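Local atomic coordinates of chitin deacetylase 1 (Bombyx mori, PDB entry 5ZNT), a protein that hydrolyses the N-acetamido groups of N-acetylglucosamine residues in chitin, using zinc, to release acetate and leave chitosan. Residues Pro175-Pro183 against Arg256-Pro264. Residues are numbered along the deposited sequence; the frame is centred on the assembly and turned at random.
Sequences PLSNPPLWP and RHYEQNRAP. Unlike the reference sequence in segment 175-183: Pro180 (reference Arg), Trp182 (reference Cys).
Pro179 and Gln260 face each other with CA atoms 5.9 Å apart, Trp182 and Ala263 at 5.0 Å, yet no backbone-backbone hydrogen bond joins the two segments; side chains and waters do. Asn178 OD1 is gripped twice: Arg256 NE reaches it at 2.8 Å, nearly straight (164°), and Gln260 NE2 at 2.9 Å. The bend at chi3 (44°) turns the Arg256 guanidinium edge-on to Ser177 and Asn178, where NH2 also bonds Ser177 O at 2.7 Å while Leu176 CD1 sits over the centre of one face. With alanine in place of Arg256, Ser177 O and Asn178 OD1 would probably each lose a donor, and Leu176 the face it packs on. Pro180 CG stands 3.4 Å from the His257 ring centroid, 8° off the normal, a CH-pi contact. Asn261 ND2 bonds Pro180 O, and its OD1 accepts from Ala263 N, closing an Asx turn. Trp182 donates NE1 to Asn261 O at 3.0 Å, with the oxygen in the Trp182 ring plane, while Ala263 CA and Pro264 CD pack on one face. Far from the zinc site, this packing joins the loop between strands 173-174 and 184-185 to the link from helix 243-258 into the CE4 domain's parallel sheet.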
ATOM      1  N   PRO A 175     -12.207  -9.986   6.124  1.00 28.48           N
ATOM      2  CA  PRO A 175     -12.579 -11.245   5.476  1.00 26.98           C
ATOM      3  C   PRO A 175     -13.442 -10.989   4.251  1.00 23.81           C
ATOM      4  O   PRO A 175     -14.170  -9.994   4.180  1.00 21.76           O
ATOM      5  CB  PRO A 175     -13.361 -12.003   6.568  1.00 31.52           C
ATOM      6  CG  PRO A 175     -13.838 -10.971   7.488  1.00 36.11           C
ATOM      7  CD  PRO A 175     -12.763  -9.875   7.483  1.00 35.86           C
ATOM      8  N   LEU A 176     -13.309 -11.883   3.273  1.00 25.90           N
ATOM      9  CA  LEU A 176     -14.118 -11.863   2.060  1.00 29.47           C
ATOM     10  C   LEU A 176     -15.578 -11.606   2.405  1.00 33.57           C
ATOM     11  O   LEU A 176     -16.165 -12.308   3.237  1.00 27.84           O
ATOM     12  CB  LEU A 176     -13.971 -13.191   1.325  1.00 25.50           C
ATOM     13  CG  LEU A 176     -14.798 -13.312   0.043  1.00 30.01           C
ATOM     14  CD1 LEU A 176     -14.392 -12.252  -0.971  1.00 31.71           C
ATOM     15  CD2 LEU A 176     -14.721 -14.700  -0.568  1.00 27.54           C
ATOM     16  N   SER A 177     -16.122 -10.546   1.816  1.00 29.91           N
ATOM     17  CA  SER A 177     -17.432 -10.002   2.129  1.00 30.08           C
ATOM     18  C   SER A 177     -18.032  -9.477   0.838  1.00 34.82           C
ATOM     19  O   SER A 177     -17.305  -9.038  -0.056  1.00 28.00           O
ATOM     20  CB  SER A 177     -17.373  -8.830   3.126  1.00 29.96           C
ATOM     21  OG  SER A 177     -16.915  -9.222   4.407  1.00 48.44           O
ATOM     22  N   ASN A 178     -19.360  -9.499   0.758  1.00 28.46           N
ATOM     23  CA  ASN A 178     -20.087  -8.863  -0.342  1.00 30.45           C
ATOM     24  C   ASN A 178     -21.197  -7.995   0.232  1.00 33.42           C
ATOM     25  O   ASN A 178     -22.135  -8.527   0.860  1.00 37.05           O
ATOM     26  CB  ASN A 178     -20.638  -9.907  -1.303  1.00 29.41           C
ATOM     27  CG  ASN A 178     -19.543 -10.611  -2.053  1.00 34.13           C
ATOM     28  OD1 ASN A 178     -18.853 -10.004  -2.879  1.00 31.40           O
ATOM     29  ND2 ASN A 178     -19.355 -11.892  -1.764  1.00 32.31           N
ATOM     30  N   PRO A 179     -21.127  -6.672   0.074  1.00 29.62           N
ATOM     31  CA  PRO A 179     -20.044  -6.016  -0.669  1.00 25.61           C
ATOM     32  C   PRO A 179     -18.731  -5.915   0.136  1.00 29.53           C
ATOM     33  O   PRO A 179     -18.755  -6.117   1.357  1.00 24.19           O
ATOM     34  CB  PRO A 179     -20.625  -4.631  -0.966  1.00 28.54           C
ATOM     35  CG  PRO A 179     -21.560  -4.364   0.169  1.00 30.17           C
ATOM     36  CD  PRO A 179     -22.116  -5.710   0.594  1.00 31.18           C
ATOM     37  N   PRO A 180     -17.616  -5.644  -0.544  1.00 28.10           N
ATOM     38  CA  PRO A 180     -16.352  -5.373   0.169  1.00 23.38           C
ATOM     39  C   PRO A 180     -16.420  -4.036   0.889  1.00 28.18           C
ATOM     40  O   PRO A 180     -17.386  -3.277   0.764  1.00 26.19           O
ATOM     41  CB  PRO A 180     -15.304  -5.363  -0.948  1.00 23.26           C
ATOM     42  CG  PRO A 180     -16.092  -4.937  -2.178  1.00 24.91           C
ATOM     43  CD  PRO A 180     -17.454  -5.590  -2.009  1.00 25.47           C
ATOM     44  N   LEU A 181     -15.361  -3.730   1.648  1.00 23.39           N
ATOM     45  CA  LEU A 181     -15.379  -2.596   2.568  1.00 20.91           C
ATOM     46  C   LEU A 181     -14.600  -1.414   2.001  1.00 23.88           C
ATOM     47  O   LEU A 181     -13.570  -1.593   1.342  1.00 22.40           O
ATOM     48  CB  LEU A 181     -14.804  -2.994   3.935  1.00 22.87           C
ATOM     49  CG  LEU A 181     -15.757  -3.637   4.956  1.00 32.37           C
ATOM     50  CD1 LEU A 181     -16.410  -4.888   4.399  1.00 32.16           C
ATOM     51  CD2 LEU A 181     -15.035  -3.962   6.266  1.00 30.45           C
ATOM     52  N   TRP A 182     -15.111  -0.203   2.248  1.00 19.06           N
ATOM     53  CA  TRP A 182     -14.400   1.042   2.009  1.00 24.75           C
ATOM     54  C   TRP A 182     -13.380   1.268   3.129  1.00 25.49           C
ATOM     55  O   TRP A 182     -13.551   0.752   4.242  1.00 22.34           O
ATOM     56  CB  TRP A 182     -15.385   2.219   1.956  1.00 23.34           C
ATOM     57  CG  TRP A 182     -16.043   2.349   0.615  1.00 25.05           C
ATOM     58  CD1 TRP A 182     -17.097   1.606   0.128  1.00 27.93           C
ATOM     59  CD2 TRP A 182     -15.665   3.250  -0.437  1.00 21.28           C
ATOM     60  NE1 TRP A 182     -17.398   2.008  -1.161  1.00 23.43           N
ATOM     61  CE2 TRP A 182     -16.542   3.020  -1.522  1.00 21.25           C
ATOM     62  CE3 TRP A 182     -14.690   4.256  -0.550  1.00 21.33           C
ATOM     63  CZ2 TRP A 182     -16.450   3.731  -2.717  1.00 23.91           C
ATOM     64  CZ3 TRP A 182     -14.598   4.959  -1.744  1.00 22.78           C
ATOM     65  CH2 TRP A 182     -15.481   4.698  -2.807  1.00 23.48           C
ATOM     66  N   PRO A 183     -12.318   2.039   2.868  1.00 25.90           N
ATOM     67  CA  PRO A 183     -11.419   2.443   3.963  1.00 21.11           C
ATOM     68  C   PRO A 183     -12.214   3.082   5.091  1.00 27.63           C
ATOM     69  O   PRO A 183     -13.329   3.576   4.889  1.00 28.72           O
ATOM     70  CB  PRO A 183     -10.473   3.463   3.311  1.00 19.08           C
ATOM     71  CG  PRO A 183     -10.462   3.085   1.855  1.00 24.26           C
ATOM     72  CD  PRO A 183     -11.863   2.541   1.555  1.00 21.46           C
ATOM     73  N   ARG A 256     -16.937  -7.905  -8.552  1.00 26.82           N
ATOM     74  CA  ARG A 256     -17.450  -7.865  -7.186  1.00 26.97           C
ATOM     75  C   ARG A 256     -17.462  -6.437  -6.651  1.00 29.31           C
ATOM     76  O   ARG A 256     -18.427  -6.009  -6.009  1.00 29.27           O
ATOM     77  CB  ARG A 256     -16.606  -8.772  -6.271  1.00 26.41           C
ATOM     78  CG  ARG A 256     -16.863 -10.291  -6.404  1.00 29.97           C
ATOM     79  CD  ARG A 256     -16.150 -11.088  -5.289  1.00 25.46           C
ATOM     80  NE  ARG A 256     -16.320 -10.434  -3.994  1.00 25.51           N
ATOM     81  CZ  ARG A 256     -15.349  -9.811  -3.329  1.00 28.22           C
ATOM     82  NH1 ARG A 256     -14.110  -9.765  -3.829  1.00 22.86           N
ATOM     83  NH2 ARG A 256     -15.627  -9.216  -2.172  1.00 25.47           N
ATOM     84  N   HIS A 257     -16.399  -5.673  -6.915  1.00 23.05           N
ATOM     85  CA  HIS A 257     -16.372  -4.296  -6.440  1.00 22.18           C
ATOM     86  C   HIS A 257     -17.207  -3.387  -7.342  1.00 23.73           C
ATOM     87  O   HIS A 257     -18.040  -2.607  -6.862  1.00 25.29           O
ATOM     88  CB  HIS A 257     -14.921  -3.799  -6.371  1.00 23.70           C
ATOM     89  CG  HIS A 257     -14.128  -4.403  -5.252  1.00 21.94           C
ATOM     90  ND1 HIS A 257     -13.573  -3.644  -4.244  1.00 21.90           N
ATOM     91  CD2 HIS A 257     -13.800  -5.689  -4.980  1.00 22.51           C
ATOM     92  CE1 HIS A 257     -12.951  -4.439  -3.387  1.00 21.63           C
ATOM     93  NE2 HIS A 257     -13.063  -5.684  -3.816  1.00 20.44           N
ATOM     94  N   TYR A 258     -16.979  -3.479  -8.655  1.00 22.90           N
ATOM     95  CA  TYR A 258     -17.580  -2.541  -9.597  1.00 27.06           C
ATOM     96  C   TYR A 258     -19.100  -2.650  -9.617  1.00 30.32           C
ATOM     97  O   TYR A 258     -19.784  -1.635  -9.786  1.00 28.34           O
ATOM     98  CB  TYR A 258     -17.017  -2.796 -10.985  1.00 25.24           C
ATOM     99  CG  TYR A 258     -17.457  -1.839 -12.065  1.00 27.13           C
ATOM    100  CD1 TYR A 258     -16.889  -0.579 -12.173  1.00 29.63           C
ATOM    101  CD2 TYR A 258     -18.411  -2.220 -13.010  1.00 32.09           C
ATOM    102  CE1 TYR A 258     -17.263   0.294 -13.178  1.00 30.57           C
ATOM    103  CE2 TYR A 258     -18.810  -1.350 -14.024  1.00 31.06           C
ATOM    104  CZ  TYR A 258     -18.231  -0.095 -14.098  1.00 34.77           C
ATOM    105  OH  TYR A 258     -18.584   0.783 -15.085  1.00 30.32           O
ATOM    106  N   GLU A 259     -19.640  -3.859  -9.434  1.00 29.44           N
ATOM    107  CA  GLU A 259     -21.080  -4.083  -9.482  1.00 35.10           C
ATOM    108  C   GLU A 259     -21.752  -3.933  -8.124  1.00 34.64           C
ATOM    109  O   GLU A 259     -22.975  -4.061  -8.049  1.00 31.05           O
ATOM    110  CB  GLU A 259     -21.409  -5.480 -10.041  1.00 27.50           C
ATOM    111  CG  GLU A 259     -20.668  -5.905 -11.318  1.00 35.43           C
ATOM    112  CD  GLU A 259     -21.224  -5.322 -12.611  1.00 57.35           C
ATOM    113  OE1 GLU A 259     -21.951  -4.304 -12.554  1.00 60.18           O
ATOM    114  OE2 GLU A 259     -20.898  -5.868 -13.699  1.00 59.28           O
ATOM    115  N   GLN A 260     -21.002  -3.675  -7.049  1.00 28.38           N
ATOM    116  CA  GLN A 260     -21.651  -3.471  -5.751  1.00 26.23           C
ATOM    117  C   GLN A 260     -21.463  -2.039  -5.270  1.00 30.90           C
ATOM    118  O   GLN A 260     -22.085  -1.117  -5.803  1.00 30.37           O
ATOM    119  CB  GLN A 260     -21.136  -4.476  -4.712  1.00 26.40           C
ATOM    120  CG  GLN A 260     -21.460  -5.924  -5.102  1.00 25.33           C
ATOM    121  CD  GLN A 260     -21.114  -6.956  -4.050  1.00 37.80           C
ATOM    122  OE1 GLN A 260     -21.857  -7.148  -3.078  1.00 35.51           O
ATOM    123  NE2 GLN A 260     -19.995  -7.663  -4.251  1.00 32.87           N
ATOM    124  N   ASN A 261     -20.613  -1.820  -4.266  1.00 24.33           N
ATOM    125  CA  ASN A 261     -20.451  -0.488  -3.700  1.00 26.26           C
ATOM    126  C   ASN A 261     -19.221   0.247  -4.234  1.00 23.85           C
ATOM    127  O   ASN A 261     -18.885   1.323  -3.723  1.00 25.38           O
ATOM    128  CB  ASN A 261     -20.389  -0.577  -2.172  1.00 26.50           C
ATOM    129  CG  ASN A 261     -19.203  -1.388  -1.687  1.00 26.74           C
ATOM    130  OD1 ASN A 261     -18.545  -2.072  -2.476  1.00 27.79           O
ATOM    131  ND2 ASN A 261     -18.938  -1.341  -0.383  1.00 25.68           N
ATOM    132  N   ARG A 262     -18.552  -0.298  -5.243  1.00 24.53           N
ATOM    133  CA  ARG A 262     -17.339   0.309  -5.819  1.00 27.90           C
ATOM    134  C   ARG A 262     -16.279   0.627  -4.763  1.00 21.76           C
ATOM    135  O   ARG A 262     -15.556   1.624  -4.869  1.00 24.38           O
ATOM    136  CB  ARG A 262     -17.676   1.563  -6.623  1.00 25.07           C
ATOM    137  CG  ARG A 262     -18.659   1.254  -7.737  1.00 28.63           C
ATOM    138  CD  ARG A 262     -18.243   1.852  -9.029  1.00 27.86           C
ATOM    139  NE  ARG A 262     -19.081   1.342 -10.106  1.00 32.28           N
ATOM    140  CZ  ARG A 262     -19.490   2.081 -11.129  1.00 34.40           C
ATOM    141  NH1 ARG A 262     -19.122   3.358 -11.203  1.00 27.02           N
ATOM    142  NH2 ARG A 262     -20.265   1.545 -12.074  1.00 30.68           N
ATOM    143  N   ALA A 263     -16.176  -0.209  -3.737  1.00 23.44           N
ATOM    144  CA  ALA A 263     -15.084  -0.050  -2.787  1.00 25.60           C
ATOM    145  C   ALA A 263     -13.758  -0.174  -3.535  1.00 18.59           C
ATOM    146  O   ALA A 263     -13.639  -0.999  -4.449  1.00 22.39           O
ATOM    147  CB  ALA A 263     -15.169  -1.105  -1.682  1.00 22.20           C
ATOM    148  N   PRO A 264     -12.763   0.644  -3.207  1.00 22.98           N
ATOM    149  CA  PRO A 264     -11.447   0.490  -3.837  1.00 20.23           C
ATOM    150  C   PRO A 264     -11.002  -0.966  -3.824  1.00 19.69           C
ATOM    151  O   PRO A 264     -11.177  -1.687  -2.835  1.00 24.56           O
ATOM    152  CB  PRO A 264     -10.538   1.385  -2.985  1.00 18.81           C
ATOM    153  CG  PRO A 264     -11.475   2.494  -2.495  1.00 18.43           C
ATOM    154  CD  PRO A 264     -12.823   1.771  -2.256  1.00 19.10           C
TER
HETATM  155  O   HOH W   1     -14.061  -8.990  -0.022  1.00 27.94           O
HETATM  156  O   HOH W   2     -11.413  -0.526  -0.064  1.00 18.41           O